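Local coordinates for protein DNA photolyase (Agrobacterium tumefaciens, PDB 4U63) that repairs cyclobutane pyrimidine dimers in ultraviolet-damaged DNA with light, probably using its bound methenyltetrahydrofolate as antenna and FAD as the photocatalytic cofactor, at residues P26-F31 / T110-V115; P52-Y57 / V196-E201; L372-L377 / S414-I419. One frame throughout, in Å; residues are numbered along the deposited sequence.

Interaction 1 (P26-F31 / T110-V115); sequences PVIVWF and TGADTV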
# COMPACT_ATOMS: atom_id res chain seq x y z
N PRO A 26 -28.11 -19.72 6.46
CA PRO A 26 -26.81 -19.31 5.96
C PRO A 26 -26.26 -18.03 6.59
O PRO A 26 -26.97 -17.30 7.31
CB PRO A 26 -27.05 -19.08 4.45
CG PRO A 26 -28.27 -19.87 4.14
CD PRO A 26 -29.11 -19.80 5.37
N VAL A 27 -24.99 -17.79 6.30
CA VAL A 27 -24.28 -16.59 6.70
C VAL A 27 -23.48 -16.08 5.50
O VAL A 27 -22.79 -16.86 4.82
CB VAL A 27 -23.35 -16.84 7.92
CG1 VAL A 27 -22.48 -18.08 7.73
CG2 VAL A 27 -22.48 -15.61 8.21
N ILE A 28 -23.59 -14.78 5.23
CA ILE A 28 -22.85 -14.14 4.16
C ILE A 28 -21.56 -13.53 4.70
O ILE A 28 -21.58 -12.84 5.72
CB ILE A 28 -23.70 -13.04 3.48
CG1 ILE A 28 -24.92 -13.69 2.80
CG2 ILE A 28 -22.88 -12.25 2.47
CD1 ILE A 28 -26.04 -12.73 2.53
N VAL A 29 -20.46 -13.82 4.02
CA VAL A 29 -19.17 -13.22 4.34
C VAL A 29 -18.81 -12.29 3.20
O VAL A 29 -18.53 -12.74 2.09
CB VAL A 29 -18.04 -14.27 4.49
CG1 VAL A 29 -16.73 -13.57 4.86
CG2 VAL A 29 -18.40 -15.30 5.54
N TRP A 30 -18.81 -10.99 3.48
CA TRP A 30 -18.50 -9.98 2.47
C TRP A 30 -17.01 -9.61 2.54
O TRP A 30 -16.58 -8.99 3.50
CB TRP A 30 -19.41 -8.75 2.66
CG TRP A 30 -19.12 -7.61 1.72
CD1 TRP A 30 -18.49 -7.68 0.50
CD2 TRP A 30 -19.46 -6.24 1.92
NE1 TRP A 30 -18.41 -6.44 -0.05
CE2 TRP A 30 -19.00 -5.53 0.80
CE3 TRP A 30 -20.10 -5.53 2.95
CZ2 TRP A 30 -19.16 -4.14 0.66
CZ3 TRP A 30 -20.26 -4.15 2.82
CH2 TRP A 30 -19.79 -3.47 1.68
N PHE A 31 -16.25 -10.04 1.51
CA PHE A 31 -14.83 -9.73 1.34
C PHE A 31 -14.62 -8.38 0.65
O PHE A 31 -15.33 -8.06 -0.32
CB PHE A 31 -14.14 -10.80 0.47
CG PHE A 31 -13.84 -12.09 1.18
CD1 PHE A 31 -14.79 -13.10 1.25
CD2 PHE A 31 -12.60 -12.30 1.76
CE1 PHE A 31 -14.50 -14.30 1.89
CE2 PHE A 31 -12.30 -13.49 2.40
CZ PHE A 31 -13.25 -14.50 2.47
N THR A 110 -30.92 -16.71 -0.35
CA THR A 110 -30.31 -17.78 0.46
C THR A 110 -31.02 -18.04 1.79
O THR A 110 -30.94 -19.14 2.33
CB THR A 110 -28.84 -17.48 0.77
OG1 THR A 110 -28.75 -16.28 1.55
CG2 THR A 110 -28.03 -17.32 -0.52
N GLY A 111 -31.72 -17.02 2.31
CA GLY A 111 -32.33 -17.09 3.64
C GLY A 111 -31.34 -16.81 4.77
O GLY A 111 -31.64 -17.12 5.93
N ALA A 112 -30.18 -16.23 4.44
CA ALA A 112 -29.15 -15.92 5.43
C ALA A 112 -29.71 -15.01 6.51
O ALA A 112 -30.52 -14.13 6.22
CB ALA A 112 -27.95 -15.25 4.77
N ASP A 113 -29.29 -15.22 7.75
CA ASP A 113 -29.72 -14.36 8.86
C ASP A 113 -28.61 -13.44 9.36
O ASP A 113 -28.84 -12.63 10.25
CB ASP A 113 -30.30 -15.20 10.01
CG ASP A 113 -29.27 -16.05 10.72
OD1 ASP A 113 -28.06 -15.98 10.37
OD2 ASP A 113 -29.67 -16.80 11.64
N THR A 114 -27.41 -13.57 8.77
CA THR A 114 -26.24 -12.84 9.23
C THR A 114 -25.36 -12.41 8.07
O THR A 114 -25.19 -13.16 7.09
CB THR A 114 -25.41 -13.70 10.22
OG1 THR A 114 -26.24 -14.10 11.33
CG2 THR A 114 -24.18 -12.96 10.77
N VAL A 115 -24.81 -11.21 8.18
CA VAL A 115 -23.75 -10.75 7.30
C VAL A 115 -22.57 -10.40 8.19
O VAL A 115 -22.73 -9.70 9.18
CB VAL A 115 -24.13 -9.50 6.49
CG1 VAL A 115 -22.98 -9.11 5.56
CG2 VAL A 115 -25.41 -9.73 5.69
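Pro-26 O and Asp-113 N, 3.1 Å apart, make the first of two backbone hydrogen bonds that join these segments. The second is straighter: Ile-28 N gives its hydrogen to Thr-114 O at 2.9 Å, with an N-H...O angle of 171°. Around them the apolar groups close in. Ala-112 CB lies 3.9 Å from Pro-26 CB and 3.9 Å from Ile-28 CD1, so a single methyl meets both the proline ring and the end of the isoleucine. Pro-26 CG packs on the helix-end carbonyl, 3.3 Å from Thr-110 O. Val-27 and Thr-114 run side by side on one face of the sheet; Val-27 CG2, anti to its backbone N, is the branch that reaches Thr-114 CB. Ile-28 and Val-115 occupy the other face, bridged in parallel register.

Further out, the turn between helix 99-110 and strand 114-118 is braced by Thr-110 OG1, which accepts from Ala-112 N at 3.2 Å in an ST turn and is also hydrogen-bonded to Leu-106 O. Gly-111 is the first residue past the helix and has positive phi (81°). The Thr-114 hydroxyl is hydrogen-bonded to Asp-113 OD1 at 2.8 Å, approaching from above the carboxylate plane, and the same oxygen is held by His-49 NE2 of helix 41-49. Helix 99-110 packs against Ile-28 and Val-115, as expected of a Rossmann-like alpha/beta domain. One strand-to-strand bond and one at the turn before it thus tie strand 114-118 to the middle strand 27-31, while the Thr-110 and Asp-113 side chains probably help hold the turn.

Interaction 2 (P52-Y57 / V196-E201); sequences PVIPVY and VWPKSE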
# COMPACT_ATOMS: atom_id res chain seq x y z
N PRO A 52 -24.74 -22.90 5.78
CA PRO A 52 -24.00 -22.53 4.58
C PRO A 52 -23.28 -21.18 4.67
O PRO A 52 -23.85 -20.21 5.18
CB PRO A 52 -25.09 -22.47 3.50
CG PRO A 52 -26.15 -23.39 3.99
CD PRO A 52 -26.16 -23.18 5.47
N VAL A 53 -22.04 -21.16 4.19
CA VAL A 53 -21.25 -19.94 4.14
C VAL A 53 -21.29 -19.44 2.70
O VAL A 53 -21.00 -20.19 1.76
CB VAL A 53 -19.79 -20.20 4.58
CG1 VAL A 53 -18.97 -18.91 4.52
CG2 VAL A 53 -19.76 -20.77 6.00
N ILE A 54 -21.66 -18.17 2.54
CA ILE A 54 -21.80 -17.54 1.23
C ILE A 54 -20.78 -16.39 1.11
O ILE A 54 -21.08 -15.26 1.50
CB ILE A 54 -23.22 -16.97 1.01
CG1 ILE A 54 -24.31 -17.98 1.44
CG2 ILE A 54 -23.40 -16.54 -0.45
CD1 ILE A 54 -24.33 -19.27 0.67
N PRO A 55 -19.58 -16.68 0.58
CA PRO A 55 -18.60 -15.62 0.36
C PRO A 55 -18.96 -14.77 -0.85
O PRO A 55 -19.30 -15.32 -1.90
CB PRO A 55 -17.30 -16.39 0.11
CG PRO A 55 -17.53 -17.73 0.68
CD PRO A 55 -18.97 -18.00 0.37
N VAL A 56 -18.88 -13.46 -0.70
CA VAL A 56 -19.16 -12.53 -1.79
C VAL A 56 -18.12 -11.41 -1.82
O VAL A 56 -17.69 -10.91 -0.77
CB VAL A 56 -20.60 -11.94 -1.69
CG1 VAL A 56 -20.81 -11.14 -0.41
CG2 VAL A 56 -20.93 -11.09 -2.92
N TYR A 57 -17.72 -11.03 -3.02
CA TYR A 57 -16.92 -9.83 -3.24
C TYR A 57 -17.75 -8.93 -4.16
O TYR A 57 -18.18 -9.35 -5.23
CB TYR A 57 -15.57 -10.13 -3.88
CG TYR A 57 -14.76 -8.87 -4.10
CD1 TYR A 57 -14.94 -8.11 -5.25
CD2 TYR A 57 -13.86 -8.41 -3.14
CE1 TYR A 57 -14.24 -6.94 -5.46
CE2 TYR A 57 -13.14 -7.22 -3.35
CZ TYR A 57 -13.34 -6.50 -4.51
OH TYR A 57 -12.67 -5.32 -4.76
N VAL A 196 -27.72 -24.89 -3.40
CA VAL A 196 -27.75 -24.10 -4.63
C VAL A 196 -26.98 -22.80 -4.41
O VAL A 196 -27.27 -22.06 -3.48
CB VAL A 196 -29.21 -23.78 -5.05
CG1 VAL A 196 -29.24 -22.97 -6.34
CG2 VAL A 196 -30.02 -25.06 -5.21
N TRP A 197 -25.99 -22.53 -5.26
CA TRP A 197 -25.20 -21.29 -5.16
C TRP A 197 -25.91 -20.13 -5.87
O TRP A 197 -26.45 -20.33 -6.96
CB TRP A 197 -23.80 -21.47 -5.77
CG TRP A 197 -22.84 -22.11 -4.84
CD1 TRP A 197 -22.48 -23.43 -4.80
CD2 TRP A 197 -22.11 -21.47 -3.79
NE1 TRP A 197 -21.57 -23.64 -3.80
CE2 TRP A 197 -21.32 -22.45 -3.16
CE3 TRP A 197 -22.04 -20.15 -3.33
CZ2 TRP A 197 -20.48 -22.17 -2.09
CZ3 TRP A 197 -21.20 -19.86 -2.27
CH2 TRP A 197 -20.43 -20.87 -1.66
N PRO A 198 -25.90 -18.92 -5.27
CA PRO A 198 -26.35 -17.76 -6.03
C PRO A 198 -25.48 -17.56 -7.26
O PRO A 198 -24.31 -17.95 -7.26
CB PRO A 198 -26.17 -16.59 -5.05
CG PRO A 198 -26.21 -17.22 -3.71
CD PRO A 198 -25.56 -18.56 -3.89
N LYS A 199 -26.05 -16.96 -8.30
CA LYS A 199 -25.31 -16.73 -9.54
C LYS A 199 -24.20 -15.72 -9.31
O LYS A 199 -24.31 -14.82 -8.48
CB LYS A 199 -26.26 -16.28 -10.67
CG LYS A 199 -27.28 -17.34 -11.06
CD LYS A 199 -26.65 -18.58 -11.70
CE LYS A 199 -27.51 -19.82 -11.51
NZ LYS A 199 -28.91 -19.62 -11.95
N SER A 200 -23.11 -15.89 -10.05
CA SER A 200 -21.92 -15.05 -9.92
C SER A 200 -21.54 -14.44 -11.26
O SER A 200 -21.72 -15.06 -12.31
CB SER A 200 -20.75 -15.90 -9.43
OG SER A 200 -19.57 -15.12 -9.33
N GLU A 201 -21.01 -13.22 -11.21
CA GLU A 201 -20.41 -12.60 -12.39
C GLU A 201 -19.08 -13.29 -12.72
O GLU A 201 -18.50 -13.97 -11.87
CB GLU A 201 -20.22 -11.11 -12.16
CG GLU A 201 -21.56 -10.39 -12.07
CD GLU A 201 -21.46 -8.92 -11.75
OE1 GLU A 201 -20.35 -8.37 -11.80
OE2 GLU A 201 -22.50 -8.32 -11.44
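Trp-197 presents the outer end of its six-membered ring to strand 53-59, where the side chains of Pro-55 and Trp-197 cross at about a right angle. Pro-55 CD lies at the indole edge, close to the ring plane, 3.8 Å from Trp-197 CH2 and 3.9 Å from Trp-197 CZ3; the contact is therefore made by one methylene against a rim. The same corner of the indole is close to the backbone: Val-53 O approaches Trp-197 CH2 obliquely at 3.5 Å. What brings the ring there is the first torsion of Trp-197, which places CG anti to the carbonyl carbon and beside the backbone N (chi1 -82°), so that the indole spans the gap between main chains whose nearest CA atoms, those of Ile-54 and Trp-197, are 8.2 Å apart.

In the five-stranded parallel sheet, with strand order 3-2-1-4-5, strand 53-59 lies between the outermost strand 93-96 and the middle strand 27-31. The loop carrying Trp-197 follows helix 168-177, runs beside the strand and touches it at residues 53 to 55. Ile-54 divides its side chain between two loop residues. Its CD1 end reaches toward the indole, 4.3 Å from Trp-197 CZ3, whereas its CG2 branch faces the neighbouring proline, 4.4 Å from Pro-198 CG. These are loose van der Waals approaches, in keeping with the modest 159 Å² buried between the segments. Farther along, the loop is tied on to strand 93-96 by a hydrogen bond between Ser-200 OG and Leu-94 N. Trp-197 also touches Arg-91, and Pro-198 packs on helix 99-110 through Leu-106, Glu-109 and Thr-110.

Interaction 3 (L372-L377 / S414-I419); sequences LIKHLL and SPFFRI
The last turns of helix 362-375, in the FAD-binding domain, meet a type I beta turn that runs from Pro-415 to Arg-418, and one lysine makes most of the connection. Lys-374 sends its extended chain into the turn, where its NZ donates to Arg-418 O at 2.8 Å and to Phe-416 O at 3.0 Å. Both approaches come from above the carbonyl planes, and the Phe-416 bond is strongly bent at its acceptor (C=O...NZ angle 114°). A third bond goes to a water, 2.8 Å from NZ, which in turn donates to Ser-414 O. The ammonium group is thus gripped by two carbonyls and a water in a buried position, which would be expected to favour its charged form.

In this all-helical part of the photolyase fold the turn belongs to the loop between helices 398-407 and 422-429, and is itself closed by Arg-418 N bonding to Pro-415 O. The aliphatic part of the lysine is packed as well. Lys-374 CE lies over one face of the Phe-416 ring, 4.3 Å from its centroid and offset toward the rim, a CH-pi contact. Phe-416 CG, anti to its backbone N (chi1 -168°), directs the ring back along the lysine, and the two side chains lie alongside one another, running in opposite senses. Ile-373, whose side chain is about 7 Å from the bound FAD, touches Phe-416 CE1 through CG2 at 4.0 Å, while Ile-419 places CG1 against Lys-374 CD and CG2 3.8 Å from His-375 CE1. Helix 480-495 packs on Ile-419 and His-375, and His-375 NE2 is hydrogen-bonded to His-480 ND1.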
# COMPACT_ATOMS: atom_id res chain seq x y z
N LEU A 372 9.69 16.24 -6.86
CA LEU A 372 8.47 16.81 -7.41
C LEU A 372 8.03 18.09 -6.69
O LEU A 372 7.77 19.11 -7.32
CB LEU A 372 7.34 15.78 -7.34
CG LEU A 372 6.01 16.21 -7.96
CD1 LEU A 372 6.17 16.42 -9.46
CD2 LEU A 372 4.93 15.19 -7.67
N ILE A 373 7.99 18.01 -5.36
CA ILE A 373 7.46 19.09 -4.51
C ILE A 373 8.40 20.28 -4.45
O ILE A 373 7.96 21.44 -4.53
CB ILE A 373 7.21 18.55 -3.08
CG1 ILE A 373 6.11 17.47 -3.11
CG2 ILE A 373 6.83 19.67 -2.10
CD1 ILE A 373 6.12 16.56 -1.91
N LYS A 374 9.69 20.01 -4.30
CA LYS A 374 10.67 21.08 -4.07
C LYS A 374 11.42 21.49 -5.32
O LYS A 374 11.43 22.66 -5.65
CB LYS A 374 11.61 20.67 -2.95
CG LYS A 374 10.82 20.39 -1.69
CD LYS A 374 11.68 20.11 -0.50
CE LYS A 374 10.81 19.92 0.72
NZ LYS A 374 11.66 19.66 1.90
N HIS A 375 12.02 20.55 -6.02
CA HIS A 375 12.74 20.90 -7.26
C HIS A 375 11.83 21.35 -8.39
O HIS A 375 12.18 22.29 -9.10
CB HIS A 375 13.63 19.76 -7.72
CG HIS A 375 14.88 19.64 -6.92
ND1 HIS A 375 14.88 19.11 -5.65
CD2 HIS A 375 16.15 20.00 -7.19
CE1 HIS A 375 16.11 19.13 -5.17
NE2 HIS A 375 16.90 19.67 -6.08
N LEU A 376 10.67 20.72 -8.55
CA LEU A 376 9.72 21.13 -9.61
C LEU A 376 8.59 22.04 -9.09
O LEU A 376 7.86 22.61 -9.89
CB LEU A 376 9.15 19.91 -10.33
CG LEU A 376 10.19 18.91 -10.84
CD1 LEU A 376 9.51 17.75 -11.56
CD2 LEU A 376 11.19 19.60 -11.76
N LEU A 377 8.46 22.16 -7.78
CA LEU A 377 7.42 22.99 -7.16
C LEU A 377 6.02 22.61 -7.64
O LEU A 377 5.19 23.48 -7.91
CB LEU A 377 7.72 24.47 -7.41
CG LEU A 377 7.40 25.40 -6.25
CD1 LEU A 377 8.30 25.08 -5.07
CD2 LEU A 377 7.56 26.86 -6.66
N SER A 414 9.89 16.51 7.64
CA SER A 414 11.11 17.26 7.48
C SER A 414 10.66 18.69 7.15
O SER A 414 9.74 18.87 6.35
CB SER A 414 11.95 16.69 6.34
OG SER A 414 13.14 17.42 6.16
N PRO A 415 11.30 19.71 7.77
CA PRO A 415 10.93 21.10 7.44
C PRO A 415 11.07 21.36 5.94
O PRO A 415 11.94 20.78 5.30
CB PRO A 415 11.93 21.93 8.24
CG PRO A 415 12.38 21.05 9.34
CD PRO A 415 12.38 19.66 8.78
N PHE A 416 10.22 22.22 5.40
CA PHE A 416 10.23 22.48 3.95
C PHE A 416 11.59 22.97 3.46
O PHE A 416 12.05 22.58 2.38
CB PHE A 416 9.17 23.52 3.57
CG PHE A 416 8.95 23.61 2.09
CD1 PHE A 416 8.03 22.78 1.47
CD2 PHE A 416 9.68 24.50 1.32
CE1 PHE A 416 7.83 22.85 0.11
CE2 PHE A 416 9.48 24.57 -0.05
CZ PHE A 416 8.55 23.74 -0.66
N PHE A 417 12.23 23.82 4.26
CA PHE A 417 13.54 24.40 3.92
C PHE A 417 14.70 23.41 3.84
O PHE A 417 15.76 23.76 3.32
CB PHE A 417 13.89 25.57 4.86
CG PHE A 417 13.98 25.20 6.32
CD1 PHE A 417 15.07 24.50 6.82
CD2 PHE A 417 12.98 25.59 7.21
CE1 PHE A 417 15.16 24.17 8.16
CE2 PHE A 417 13.06 25.27 8.56
CZ PHE A 417 14.15 24.56 9.04
N ARG A 418 14.53 22.20 4.37
CA ARG A 418 15.52 21.13 4.18
C ARG A 418 15.36 20.54 2.78
O ARG A 418 14.43 19.77 2.54
CB ARG A 418 15.35 20.02 5.20
CG ARG A 418 16.02 20.27 6.52
CD ARG A 418 16.07 18.98 7.31
NE ARG A 418 16.65 19.21 8.62
CZ ARG A 418 17.96 19.30 8.87
NH1 ARG A 418 18.87 19.16 7.90
NH2 ARG A 418 18.37 19.53 10.11
N ILE A 419 16.27 20.90 1.88
CA ILE A 419 16.24 20.45 0.49
C ILE A 419 17.58 19.87 0.11
O ILE A 419 18.55 20.60 -0.09
CB ILE A 419 15.96 21.62 -0.47
CG1 ILE A 419 14.68 22.35 -0.09
CG2 ILE A 419 15.89 21.12 -1.92
CD1 ILE A 419 14.52 23.67 -0.80
O HOH W 1 9.59 19.24 3.68

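How the interactions relate
Interactions 1 and 2 share the parallel sheet of the alpha/beta domain: their strands 27-31 and 53-59 are neighbours, joined by Val-27 O with Ile-54 N at 2.9 Å, and their centres are 9 Å apart. Interaction 1 is partly buried and joins two strands and the turn before one of them by two backbone bonds, whereas interaction 2 is a buried but small contact in which a loop meets a strand by van der Waals contact, mostly apolar. Interaction 3 lies about 51 Å from both, centre to centre, on the opposite side of the chain's centre. There the last turn of a helix meets a beta turn through a buried lysine ammonium group bonded to main-chain carbonyls, a chemistry absent from the sheet contacts.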